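Local coordinates for 33 kDa chaperonin (Thermotoga maritima, PDB 1VQ0), which probably acts as a redox-regulated chaperone, protecting thermally unfolding and oxidatively damaged proteins from irreversible aggregation as part of the bacterial defence against oxidative stress, at residues V104-N109 with K113-G118; A59-P64 with F166-L171; G53-G58 with R83-Q88. All blocks are in the same frame, centred on the assembly; numbering follows the deposited sequence.

Contact 1: V104-N109 with K113-G118; sequences VELPLN and KFDVAG
Asn109 and Lys113 tie off a short surface loop that folds over the N-terminus of helix 116-120, with Asp115 as the N-cap of that helix. Asn109 CB lies 4.0 Å from Lys113 O. CG sits between the backbone N and the carbonyl carbon (chi1 72°), which turns the amide back over the Lys113 backbone. OD1 accepts from Lys113 N at 3.0 Å, the donor standing 54° out of the amide plane. ND2 rests on Lys113 CB (3.5 Å) and also donates to a water that in turn donates to Asp115 OD1. The return bond is purely backbone: Asn109 N donates to Lys113 O at 2.9 Å, so each residue gives one N-H to the other. With an alanine here the carboxamide is gone, which would probably leave Lys113 N without its acceptor and break the water link to Asp115, keeping just the backbone half of this closure. Two further waters both donate to Pro107 O; one also donates to Asp115 OD2, the other accepts from Asp115 N, so solvent knits the loop to the cap. The apolar contacts are thin. Leu108 CD2 sits over one face of the Phe114 ring, toward its rim, 4.2 Å from Phe114 CD1, while the ring itself packs on Tyr46 and Val50 of helix 46-62. Leu106 sends CD1 to within 3.6 Å of Gly118 C. Within the helix start, Gly118 N makes the weak capping bond to Asp115 OD1, 2.9 Å long.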
ATOM      1  N   VAL A 104     -19.763   9.355 -17.078  1.00 31.93           N
ATOM      2  CA  VAL A 104     -18.903   8.794 -18.105  1.00 32.30           C
ATOM      3  C   VAL A 104     -19.702   7.921 -19.099  1.00 31.84           C
ATOM      4  O   VAL A 104     -20.577   7.128 -18.699  1.00 30.52           O
ATOM      5  CB  VAL A 104     -17.766   7.939 -17.461  1.00 32.06           C
ATOM      6  CG1 VAL A 104     -18.326   6.710 -16.791  1.00 32.30           C
ATOM      7  CG2 VAL A 104     -16.734   7.556 -18.531  1.00 34.49           C
ATOM      8  N   GLU A 105     -19.386   8.093 -20.386  1.00 31.65           N
ATOM      9  CA  GLU A 105     -19.916   7.282 -21.471  1.00 32.85           C
ATOM     10  C   GLU A 105     -18.775   6.881 -22.395  1.00 32.21           C
ATOM     11  O   GLU A 105     -17.833   7.625 -22.590  1.00 32.90           O
ATOM     12  CB  GLU A 105     -20.887   8.076 -22.318  1.00 33.57           C
ATOM     13  CG  GLU A 105     -22.160   8.543 -21.638  1.00 39.02           C
ATOM     14  CD  GLU A 105     -23.039   9.404 -22.592  1.00 40.98           C
ATOM     15  OE1 GLU A 105     -22.650   9.700 -23.763  1.00 44.87           O
ATOM     16  OE2 GLU A 105     -24.127   9.803 -22.158  1.00 46.89           O
ATOM     17  N   LEU A 106     -18.909   5.733 -23.022  1.00 31.37           N
ATOM     18  CA  LEU A 106     -17.938   5.226 -24.003  1.00 29.54           C
ATOM     19  C   LEU A 106     -18.725   4.313 -24.959  1.00 29.04           C
ATOM     20  O   LEU A 106     -19.813   3.837 -24.585  1.00 28.95           O
ATOM     21  CB  LEU A 106     -16.913   4.337 -23.266  1.00 30.06           C
ATOM     22  CG  LEU A 106     -15.714   4.987 -22.575  1.00 27.39           C
ATOM     23  CD1 LEU A 106     -14.814   3.912 -21.994  1.00 28.67           C
ATOM     24  CD2 LEU A 106     -14.975   5.793 -23.604  1.00 26.59           C
ATOM     25  N   PRO A 107     -18.211   4.045 -26.158  1.00 27.08           N
ATOM     26  CA  PRO A 107     -18.786   3.009 -27.001  1.00 25.85           C
ATOM     27  C   PRO A 107     -18.744   1.662 -26.273  1.00 25.11           C
ATOM     28  O   PRO A 107     -17.927   1.446 -25.361  1.00 24.39           O
ATOM     29  CB  PRO A 107     -17.825   2.968 -28.202  1.00 26.07           C
ATOM     30  CG  PRO A 107     -17.234   4.433 -28.255  1.00 24.56           C
ATOM     31  CD  PRO A 107     -17.038   4.690 -26.798  1.00 27.39           C
ATOM     32  N   LEU A 108     -19.636   0.778 -26.643  1.00 24.92           N
ATOM     33  CA  LEU A 108     -19.523  -0.600 -26.178  1.00 25.08           C
ATOM     34  C   LEU A 108     -18.203  -1.193 -26.668  1.00 25.90           C
ATOM     35  O   LEU A 108     -17.678  -0.785 -27.705  1.00 25.95           O
ATOM     36  CB  LEU A 108     -20.679  -1.438 -26.690  1.00 24.07           C
ATOM     37  CG  LEU A 108     -22.064  -1.007 -26.287  1.00 24.29           C
ATOM     38  CD1 LEU A 108     -23.103  -1.780 -27.129  1.00 23.11           C
ATOM     39  CD2 LEU A 108     -22.245  -1.217 -24.797  1.00 25.10           C
ATOM     40  N   ASN A 109     -17.674  -2.176 -25.939  1.00 27.22           N
ATOM     41  CA  ASN A 109     -16.514  -2.936 -26.451  1.00 27.93           C
ATOM     42  C   ASN A 109     -16.939  -3.796 -27.649  1.00 27.79           C
ATOM     43  O   ASN A 109     -18.119  -3.812 -27.993  1.00 27.61           O
ATOM     44  CB  ASN A 109     -15.832  -3.739 -25.325  1.00 28.04           C
ATOM     45  CG  ASN A 109     -16.644  -4.958 -24.842  1.00 29.89           C
ATOM     46  OD1 ASN A 109     -17.506  -5.533 -25.555  1.00 27.45           O
ATOM     47  ND2 ASN A 109     -16.328  -5.372 -23.613  1.00 26.34           N
ATOM     48  N   LYS A 113     -20.448  -5.350 -24.823  1.00 31.67           N
ATOM     49  CA  LYS A 113     -20.564  -5.131 -23.410  1.00 31.81           C
ATOM     50  C   LYS A 113     -20.147  -3.664 -23.034  1.00 32.30           C
ATOM     51  O   LYS A 113     -19.448  -3.003 -23.798  1.00 29.81           O
ATOM     52  CB  LYS A 113     -19.638  -6.124 -22.701  1.00 32.38           C
ATOM     53  CG  LYS A 113     -19.919  -7.591 -22.930  1.00 29.43           C
ATOM     54  CD  LYS A 113     -21.397  -7.875 -23.088  1.00 36.90           C
ATOM     55  CE  LYS A 113     -21.745  -9.391 -23.091  1.00 42.49           C
ATOM     56  NZ  LYS A 113     -22.983  -9.696 -23.919  1.00 48.24           N
ATOM     57  N   PHE A 114     -20.591  -3.181 -21.870  1.00 31.80           N
ATOM     58  CA  PHE A 114     -20.029  -1.954 -21.295  1.00 32.61           C
ATOM     59  C   PHE A 114     -18.500  -2.073 -21.082  1.00 31.84           C
ATOM     60  O   PHE A 114     -17.978  -3.096 -20.589  1.00 31.72           O
ATOM     61  CB  PHE A 114     -20.751  -1.490 -20.027  1.00 32.16           C
ATOM     62  CG  PHE A 114     -22.159  -0.928 -20.303  1.00 35.42           C
ATOM     63  CD1 PHE A 114     -22.329   0.338 -20.891  1.00 38.64           C
ATOM     64  CD2 PHE A 114     -23.290  -1.681 -20.061  1.00 34.00           C
ATOM     65  CE1 PHE A 114     -23.617   0.846 -21.213  1.00 40.12           C
ATOM     66  CE2 PHE A 114     -24.585  -1.153 -20.348  1.00 34.58           C
ATOM     67  CZ  PHE A 114     -24.744   0.094 -20.928  1.00 38.04           C
ATOM     68  N   ASP A 115     -17.798  -1.024 -21.501  1.00 29.78           N
ATOM     69  CA  ASP A 115     -16.338  -1.007 -21.539  1.00 30.78           C
ATOM     70  C   ASP A 115     -15.763  -0.553 -20.228  1.00 30.30           C
ATOM     71  O   ASP A 115     -15.196   0.539 -20.094  1.00 28.96           O
ATOM     72  CB  ASP A 115     -15.829  -0.137 -22.682  1.00 32.47           C
ATOM     73  CG  ASP A 115     -14.373  -0.301 -22.926  1.00 34.02           C
ATOM     74  OD1 ASP A 115     -13.765  -1.268 -22.372  1.00 33.47           O
ATOM     75  OD2 ASP A 115     -13.779   0.489 -23.667  1.00 33.83           O
ATOM     76  N   VAL A 116     -15.918  -1.430 -19.237  1.00 30.89           N
ATOM     77  CA  VAL A 116     -15.372  -1.191 -17.896  1.00 30.54           C
ATOM     78  C   VAL A 116     -13.862  -0.949 -17.942  1.00 30.53           C
ATOM     79  O   VAL A 116     -13.366   0.049 -17.397  1.00 31.33           O
ATOM     80  CB  VAL A 116     -15.777  -2.346 -16.965  1.00 31.79           C
ATOM     81  CG1 VAL A 116     -15.110  -2.239 -15.599  1.00 28.78           C
ATOM     82  CG2 VAL A 116     -17.297  -2.374 -16.830  1.00 32.83           C
ATOM     83  N   ALA A 117     -13.126  -1.816 -18.659  1.00 30.87           N
ATOM     84  CA  ALA A 117     -11.672  -1.725 -18.771  1.00 29.47           C
ATOM     85  C   ALA A 117     -11.277  -0.369 -19.391  1.00 30.20           C
ATOM     86  O   ALA A 117     -10.376   0.318 -18.925  1.00 32.10           O
ATOM     87  CB  ALA A 117     -11.116  -2.918 -19.587  1.00 28.32           C
ATOM     88  N   GLY A 118     -11.971   0.017 -20.443  1.00 30.58           N
ATOM     89  CA  GLY A 118     -11.740   1.307 -21.098  1.00 30.31           C
ATOM     90  C   GLY A 118     -12.076   2.452 -20.152  1.00 31.01           C
ATOM     91  O   GLY A 118     -11.393   3.460 -20.094  1.00 32.84           O
TER
HETATM   92  O   HOH W   1     -15.124   1.815 -25.612  1.00 27.93           O
HETATM   93  O   HOH W   2     -19.104   1.347 -22.727  1.00 29.42           O
HETATM   94  O   HOH W   3     -13.994  -4.048 -22.429  1.00 38.08           O

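Contact 2: A59-P64 with F166-L171; sequences AALVTP and FSIGVL
Leu61, near the C-terminal end of helix 46-62, faces Phe166 of strand 164-173 with their CA atoms 8.8 Å apart, so the side chains have to bridge the gap. Leu61 and Phe166 each set out toward the other segment, and their side chains pass one another heading opposite ways. Leu61 holds CG beside its backbone N (chi1 -75°), which carries CD1 to 3.9 Å from CD2 of the Phe166 ring. Its CB also comes close, 4.1 Å from Phe166 CE2, so the leucine meets the CD2–CE2 part of the ring obliquely. Val62 meets the same ring differently: its CG1 lies at the edge, near the ring plane, 4.2 Å from Phe166 CZ. Farther along the strand, Ile168 adds a looser touch, its CG1 standing 4.4 Å from Leu61 CD1. The contact is small, buried and wholly apolar, packing the C-terminal part of helix 46-62 against an outer strand of the sheet. One polar group close by is well provided for: Ala60 O accepts from both Thr63 N and Thr63 OG1, the hydroxyl lying in the carbonyl plane at 2.6 Å. These two bonds tie Thr63 back to Ala60. A bound 1,2-ethanediol, probably from the crystallisation liquor, lies about 5 Å from the Val62 side chain. Helix 149-160 also packs here, with Ala149 and Leu152 on Phe166 and Phe156 on Val62. Strand 164-173, one of the two outermost strands of the large mixed sheet within this chain, is hydrogen-bonded to strand 176-187, whose Ala184 and Gln186 also touch the phenylalanine, and Leu61 O is held by Ser27 OG of strand 24-30.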
ATOM      1  N   ALA A  59     -16.614  -5.488  -3.017  1.00 35.07           N
ATOM      2  CA  ALA A  59     -16.642  -5.137  -1.598  1.00 34.49           C
ATOM      3  C   ALA A  59     -17.642  -6.003  -0.735  1.00 34.80           C
ATOM      4  O   ALA A  59     -17.300  -6.469   0.366  1.00 36.42           O
ATOM      5  CB  ALA A  59     -16.894  -3.641  -1.440  1.00 32.76           C
ATOM      6  N   ALA A  60     -18.851  -6.200  -1.248  1.00 32.03           N
ATOM      7  CA  ALA A  60     -19.859  -7.016  -0.583  1.00 32.10           C
ATOM      8  C   ALA A  60     -19.429  -8.443  -0.397  1.00 32.01           C
ATOM      9  O   ALA A  60     -19.691  -9.028   0.626  1.00 30.03           O
ATOM     10  CB  ALA A  60     -21.126  -7.012  -1.343  1.00 30.90           C
ATOM     11  N   LEU A  61     -18.784  -9.000  -1.415  1.00 31.97           N
ATOM     12  CA  LEU A  61     -18.400 -10.410  -1.373  1.00 32.10           C
ATOM     13  C   LEU A  61     -17.423 -10.761  -0.261  1.00 31.61           C
ATOM     14  O   LEU A  61     -17.390 -11.923   0.199  1.00 32.56           O
ATOM     15  CB  LEU A  61     -17.859 -10.864  -2.739  1.00 31.98           C
ATOM     16  CG  LEU A  61     -18.946 -11.071  -3.807  1.00 29.53           C
ATOM     17  CD1 LEU A  61     -18.305 -11.263  -5.154  1.00 31.94           C
ATOM     18  CD2 LEU A  61     -19.866 -12.228  -3.569  1.00 33.65           C
ATOM     19  N   VAL A  62     -16.627  -9.776   0.184  1.00 31.80           N
ATOM     20  CA  VAL A  62     -15.602 -10.017   1.231  1.00 30.70           C
ATOM     21  C   VAL A  62     -16.180  -9.725   2.610  1.00 31.35           C
ATOM     22  O   VAL A  62     -15.564 -10.091   3.592  1.00 32.62           O
ATOM     23  CB  VAL A  62     -14.270  -9.232   1.038  1.00 31.02           C
ATOM     24  CG1 VAL A  62     -13.627  -9.537  -0.350  1.00 32.46           C
ATOM     25  CG2 VAL A  62     -14.519  -7.760   1.098  1.00 29.05           C
ATOM     26  N   THR A  63     -17.382  -9.126   2.709  1.00 31.97           N
ATOM     27  CA  THR A  63     -17.948  -8.795   4.068  1.00 30.92           C
ATOM     28  C   THR A  63     -17.945  -9.897   5.119  1.00 31.02           C
ATOM     29  O   THR A  63     -17.716  -9.584   6.284  1.00 31.30           O
ATOM     30  CB  THR A  63     -19.362  -8.211   4.044  1.00 31.20           C
ATOM     31  OG1 THR A  63     -20.218  -8.997   3.215  1.00 27.67           O
ATOM     32  CG2 THR A  63     -19.360  -6.779   3.409  1.00 30.12           C
ATOM     33  N   PRO A  64     -18.248 -11.151   4.762  1.00 30.95           N
ATOM     34  CA  PRO A  64     -18.328 -12.234   5.806  1.00 31.85           C
ATOM     35  C   PRO A  64     -17.013 -12.486   6.485  1.00 30.63           C
ATOM     36  O   PRO A  64     -16.978 -13.130   7.503  1.00 29.53           O
ATOM     37  CB  PRO A  64     -18.682 -13.476   4.997  1.00 31.06           C
ATOM     38  CG  PRO A  64     -19.232 -12.933   3.731  1.00 31.30           C
ATOM     39  CD  PRO A  64     -18.556 -11.673   3.426  1.00 30.83           C
ATOM     40  N   PHE A 166     -13.150 -14.535  -8.497  1.00 34.67           N
ATOM     41  CA  PHE A 166     -14.342 -13.667  -8.415  1.00 35.62           C
ATOM     42  C   PHE A 166     -15.059 -13.661  -9.760  1.00 35.88           C
ATOM     43  O   PHE A 166     -14.434 -13.570 -10.808  1.00 36.84           O
ATOM     44  CB  PHE A 166     -13.986 -12.240  -8.046  1.00 34.88           C
ATOM     45  CG  PHE A 166     -13.596 -12.024  -6.613  1.00 35.84           C
ATOM     46  CD1 PHE A 166     -12.349 -12.426  -6.138  1.00 34.68           C
ATOM     47  CD2 PHE A 166     -14.441 -11.340  -5.764  1.00 32.80           C
ATOM     48  CE1 PHE A 166     -11.966 -12.178  -4.818  1.00 32.25           C
ATOM     49  CE2 PHE A 166     -14.095 -11.130  -4.463  1.00 31.91           C
ATOM     50  CZ  PHE A 166     -12.840 -11.508  -3.986  1.00 34.34           C
ATOM     51  N   SER A 167     -16.366 -13.848  -9.746  1.00 36.61           N
ATOM     52  CA  SER A 167     -17.170 -13.621 -10.942  1.00 35.03           C
ATOM     53  C   SER A 167     -18.266 -12.658 -10.625  1.00 34.56           C
ATOM     54  O   SER A 167     -19.011 -12.882  -9.690  1.00 32.89           O
ATOM     55  CB  SER A 167     -17.745 -14.881 -11.475  1.00 34.41           C
ATOM     56  OG  SER A 167     -18.417 -14.635 -12.713  1.00 37.39           O
ATOM     57  N   ILE A 168     -18.348 -11.581 -11.425  1.00 35.80           N
ATOM     58  CA  ILE A 168     -19.151 -10.392 -11.112  1.00 35.93           C
ATOM     59  C   ILE A 168     -19.829  -9.858 -12.364  1.00 36.98           C
ATOM     60  O   ILE A 168     -19.210  -9.797 -13.426  1.00 38.46           O
ATOM     61  CB  ILE A 168     -18.252  -9.248 -10.487  1.00 37.23           C
ATOM     62  CG1 ILE A 168     -17.610  -9.653  -9.151  1.00 36.89           C
ATOM     63  CG2 ILE A 168     -19.090  -7.994 -10.265  1.00 34.28           C
ATOM     64  CD1 ILE A 168     -16.630  -8.632  -8.608  1.00 33.63           C
ATOM     65  N   GLY A 169     -21.094  -9.450 -12.237  1.00 36.45           N
ATOM     66  CA  GLY A 169     -21.891  -8.988 -13.387  1.00 34.12           C
ATOM     67  C   GLY A 169     -22.955  -8.012 -12.933  1.00 34.61           C
ATOM     68  O   GLY A 169     -23.561  -8.169 -11.856  1.00 33.80           O
ATOM     69  N   VAL A 170     -23.159  -6.969 -13.731  1.00 34.62           N
ATOM     70  CA  VAL A 170     -24.222  -5.999 -13.523  1.00 34.87           C
ATOM     71  C   VAL A 170     -24.972  -5.819 -14.867  1.00 34.89           C
ATOM     72  O   VAL A 170     -24.363  -5.461 -15.840  1.00 35.30           O
ATOM     73  CB  VAL A 170     -23.668  -4.641 -13.117  1.00 34.16           C
ATOM     74  CG1 VAL A 170     -24.756  -3.601 -13.225  1.00 34.88           C
ATOM     75  CG2 VAL A 170     -23.093  -4.683 -11.711  1.00 35.88           C
ATOM     76  N   LEU A 171     -26.266  -6.118 -14.881  1.00 34.55           N
ATOM     77  CA  LEU A 171     -27.178  -5.836 -16.010  1.00 34.30           C
ATOM     78  C   LEU A 171     -28.142  -4.709 -15.613  1.00 34.93           C
ATOM     79  O   LEU A 171     -28.900  -4.783 -14.652  1.00 33.39           O
ATOM     80  CB  LEU A 171     -27.965  -7.076 -16.390  1.00 34.16           C
ATOM     81  CG  LEU A 171     -28.806  -7.024 -17.640  1.00 38.71           C
ATOM     82  CD1 LEU A 171     -27.877  -6.980 -18.879  1.00 42.05           C
ATOM     83  CD2 LEU A 171     -29.788  -8.220 -17.743  1.00 36.06           C
TER

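Contact 3: G53-G58 with R83-Q88; sequences GRALIG and RRVVAQ
Val85 turns CG1 to the side away from its amide nitrogen (chi1 -172°), and that branch reaches Ala55 across the join between helix 46-62 and the large mixed sheet. Leu56 keeps CG beside its own N (chi1 -65°); its CB points past the strand, but the extended chain brings CD2 back to Ala87. The rest needs no torsion at all, since Ala55 and Ala87 have only their methyls to offer. Ala55 CB fits between the two strand residues on this face, 3.7 Å from Val85 CG1. It also touches the next one along, at 3.9 Å from Ala87 CB. That second methyl lies directly on the helix backbone: Ala87 CB is 3.6 Å from Ala55 O and 3.7 Å from Leu56 N. Leu56 CD2 completes the setting, 3.9 Å from the same CB of Ala87. Small residues on both sides allow a close approach, and the CA atoms of Leu56 and Ala87 are 5.3 Å apart. The axes of segments 53-58 and 84-88 come within 7.3 Å, running in roughly the same direction at 31°. All four touching residues are buried, and the contact is entirely van der Waals. Strand 84-90 lies between strands 71-78 and 94-99, its backbone paired to both, and Leu74 of the first also touches Ala55. The helix therefore covers one face of the sheet, while on the other face Val86 and Gln88 meet Trp277 from the zinc-binding region; on its far side the helix, through Ile57, packs on Ile168 and Val170 of strand 164-173.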
ATOM      1  N   GLY A  53     -20.972  -0.704  -9.762  1.00 32.36           N
ATOM      2  CA  GLY A  53     -21.697  -1.884  -9.338  1.00 31.00           C
ATOM      3  C   GLY A  53     -20.763  -3.074  -9.147  1.00 31.62           C
ATOM      4  O   GLY A  53     -20.830  -3.786  -8.158  1.00 33.63           O
ATOM      5  N   ARG A  54     -19.864  -3.277 -10.079  1.00 30.83           N
ATOM      6  CA  ARG A  54     -18.959  -4.371  -9.974  1.00 31.57           C
ATOM      7  C   ARG A  54     -18.063  -4.237  -8.754  1.00 32.50           C
ATOM      8  O   ARG A  54     -17.770  -5.247  -8.068  1.00 32.97           O
ATOM      9  CB  ARG A  54     -18.072  -4.463 -11.181  1.00 32.18           C
ATOM     10  CG  ARG A  54     -18.727  -5.039 -12.465  1.00 35.76           C
ATOM     11  CD  ARG A  54     -17.654  -5.472 -13.496  1.00 33.98           C
ATOM     12  NE  ARG A  54     -18.229  -5.672 -14.815  1.00 37.33           N
ATOM     13  CZ  ARG A  54     -17.518  -5.926 -15.913  1.00 37.73           C
ATOM     14  NH1 ARG A  54     -16.208  -6.015 -15.847  1.00 39.68           N
ATOM     15  NH2 ARG A  54     -18.114  -6.080 -17.082  1.00 29.19           N
ATOM     16  N   ALA A  55     -17.652  -2.993  -8.500  1.00 32.03           N
ATOM     17  CA  ALA A  55     -16.799  -2.670  -7.393  1.00 31.96           C
ATOM     18  C   ALA A  55     -17.527  -2.873  -6.034  1.00 33.08           C
ATOM     19  O   ALA A  55     -16.948  -3.516  -5.137  1.00 31.51           O
ATOM     20  CB  ALA A  55     -16.252  -1.288  -7.516  1.00 31.39           C
ATOM     21  N   LEU A  56     -18.790  -2.387  -5.951  1.00 30.65           N
ATOM     22  CA  LEU A  56     -19.685  -2.619  -4.808  1.00 31.16           C
ATOM     23  C   LEU A  56     -19.912  -4.114  -4.571  1.00 31.56           C
ATOM     24  O   LEU A  56     -19.881  -4.565  -3.456  1.00 30.41           O
ATOM     25  CB  LEU A  56     -21.051  -1.931  -4.996  1.00 30.05           C
ATOM     26  CG  LEU A  56     -21.030  -0.417  -5.034  1.00 33.21           C
ATOM     27  CD1 LEU A  56     -22.394   0.233  -5.419  1.00 27.99           C
ATOM     28  CD2 LEU A  56     -20.567   0.073  -3.652  1.00 31.95           C
ATOM     29  N   ILE A  57     -20.141  -4.872  -5.631  1.00 30.78           N
ATOM     30  CA  ILE A  57     -20.299  -6.341  -5.494  1.00 30.88           C
ATOM     31  C   ILE A  57     -19.015  -6.939  -4.872  1.00 32.26           C
ATOM     32  O   ILE A  57     -19.078  -7.662  -3.893  1.00 31.77           O
ATOM     33  CB  ILE A  57     -20.634  -6.987  -6.844  1.00 29.32           C
ATOM     34  CG1 ILE A  57     -22.030  -6.506  -7.303  1.00 29.72           C
ATOM     35  CG2 ILE A  57     -20.587  -8.522  -6.780  1.00 30.29           C
ATOM     36  CD1 ILE A  57     -22.266  -6.612  -8.818  1.00 24.93           C
ATOM     37  N   GLY A  58     -17.872  -6.597  -5.457  1.00 33.43           N
ATOM     38  CA  GLY A  58     -16.546  -6.958  -4.927  1.00 32.90           C
ATOM     39  C   GLY A  58     -16.435  -6.732  -3.442  1.00 33.82           C
ATOM     40  O   GLY A  58     -16.185  -7.661  -2.699  1.00 33.95           O
ATOM     41  N   ARG A  83     -11.736   7.664 -14.138  1.00 34.14           N
ATOM     42  CA  ARG A  83     -10.655   8.186 -13.291  1.00 35.23           C
ATOM     43  C   ARG A  83     -10.431   7.431 -11.995  1.00 36.71           C
ATOM     44  O   ARG A  83      -9.304   7.039 -11.667  1.00 36.48           O
ATOM     45  CB  ARG A  83     -10.809   9.681 -13.022  1.00 35.74           C
ATOM     46  CG  ARG A  83     -10.955  10.541 -14.266  1.00 40.88           C
ATOM     47  CD  ARG A  83     -10.576  12.061 -14.120  1.00 51.70           C
ATOM     48  NE  ARG A  83     -11.112  12.769 -12.941  1.00 58.40           N
ATOM     49  CZ  ARG A  83     -12.352  13.276 -12.813  1.00 62.66           C
ATOM     50  NH1 ARG A  83     -13.285  13.136 -13.771  1.00 62.84           N
ATOM     51  NH2 ARG A  83     -12.671  13.900 -11.675  1.00 62.35           N
ATOM     52  N   ARG A  84     -11.513   7.244 -11.247  1.00 36.72           N
ATOM     53  CA  ARG A  84     -11.459   6.616  -9.939  1.00 37.09           C
ATOM     54  C   ARG A  84     -12.767   5.916  -9.574  1.00 35.59           C
ATOM     55  O   ARG A  84     -13.845   6.428  -9.851  1.00 33.65           O
ATOM     56  CB  ARG A  84     -11.156   7.648  -8.829  1.00 37.03           C
ATOM     57  CG  ARG A  84     -10.383   6.990  -7.683  1.00 41.60           C
ATOM     58  CD  ARG A  84      -9.780   7.958  -6.780  1.00 43.16           C
ATOM     59  NE  ARG A  84      -8.911   7.378  -5.750  1.00 44.08           N
ATOM     60  CZ  ARG A  84      -8.162   8.134  -4.927  1.00 43.63           C
ATOM     61  NH1 ARG A  84      -8.180   9.451  -5.012  1.00 46.79           N
ATOM     62  NH2 ARG A  84      -7.396   7.612  -4.013  1.00 41.94           N
ATOM     63  N   VAL A  85     -12.615   4.731  -8.981  1.00 34.54           N
ATOM     64  CA  VAL A  85     -13.705   3.903  -8.510  1.00 34.17           C
ATOM     65  C   VAL A  85     -13.392   3.426  -7.101  1.00 35.19           C
ATOM     66  O   VAL A  85     -12.374   2.746  -6.881  1.00 33.75           O
ATOM     67  CB  VAL A  85     -13.888   2.661  -9.405  1.00 33.99           C
ATOM     68  CG1 VAL A  85     -15.128   1.932  -9.033  1.00 35.21           C
ATOM     69  CG2 VAL A  85     -13.939   3.040 -10.839  1.00 37.01           C
ATOM     70  N   VAL A  86     -14.291   3.752  -6.163  1.00 34.29           N
ATOM     71  CA  VAL A  86     -14.092   3.498  -4.738  1.00 33.83           C
ATOM     72  C   VAL A  86     -15.325   2.769  -4.151  1.00 34.00           C
ATOM     73  O   VAL A  86     -16.470   3.216  -4.294  1.00 33.56           O
ATOM     74  CB  VAL A  86     -13.865   4.833  -3.955  1.00 33.67           C
ATOM     75  CG1 VAL A  86     -13.632   4.578  -2.500  1.00 32.93           C
ATOM     76  CG2 VAL A  86     -12.686   5.562  -4.472  1.00 33.76           C
ATOM     77  N   ALA A  87     -15.102   1.611  -3.562  1.00 32.84           N
ATOM     78  CA  ALA A  87     -16.183   0.902  -2.921  1.00 31.59           C
ATOM     79  C   ALA A  87     -15.768   0.433  -1.575  1.00 32.54           C
ATOM     80  O   ALA A  87     -14.746  -0.240  -1.460  1.00 34.38           O
ATOM     81  CB  ALA A  87     -16.674  -0.235  -3.773  1.00 29.72           C
ATOM     82  N   GLN A  88     -16.552   0.818  -0.555  1.00 33.43           N
ATOM     83  CA  GLN A  88     -16.305   0.404   0.823  1.00 32.98           C
ATOM     84  C   GLN A  88     -17.402  -0.532   1.336  1.00 33.03           C
ATOM     85  O   GLN A  88     -18.556  -0.291   1.092  1.00 33.91           O
ATOM     86  CB  GLN A  88     -16.248   1.612   1.677  1.00 31.25           C
ATOM     87  CG  GLN A  88     -15.867   1.348   3.114  1.00 30.98           C
ATOM     88  CD  GLN A  88     -15.639   2.627   3.836  1.00 32.04           C
ATOM     89  OE1 GLN A  88     -16.557   3.175   4.441  1.00 37.18           O
ATOM     90  NE2 GLN A  88     -14.413   3.108   3.812  1.00 31.28           N
TER

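Overall arrangement
Contacts 2 and 3 share helix 46-62 and reach the same mixed sheet, their centres 10 Å apart. The helix lies between two distant strands of that sheet: Val170 CG2 and Ile57 CD1 meet at 3.6 Å, joining the two contacts directly. Contact 1 is a surface feature about 16 Å from contact 3, centre to centre, yet it reaches the same helix, with Val116 CG2 packed 3.7 Å from Arg54 CZ. Contacts 1 and 2 do not touch. The zinc ion, bound by Cys243, Cys245, Cys275 and Cys278, is about 12 Å from the side chain of Leu56, so contact 3 lies just across the sheet from the metal site thought to act as the redox switch.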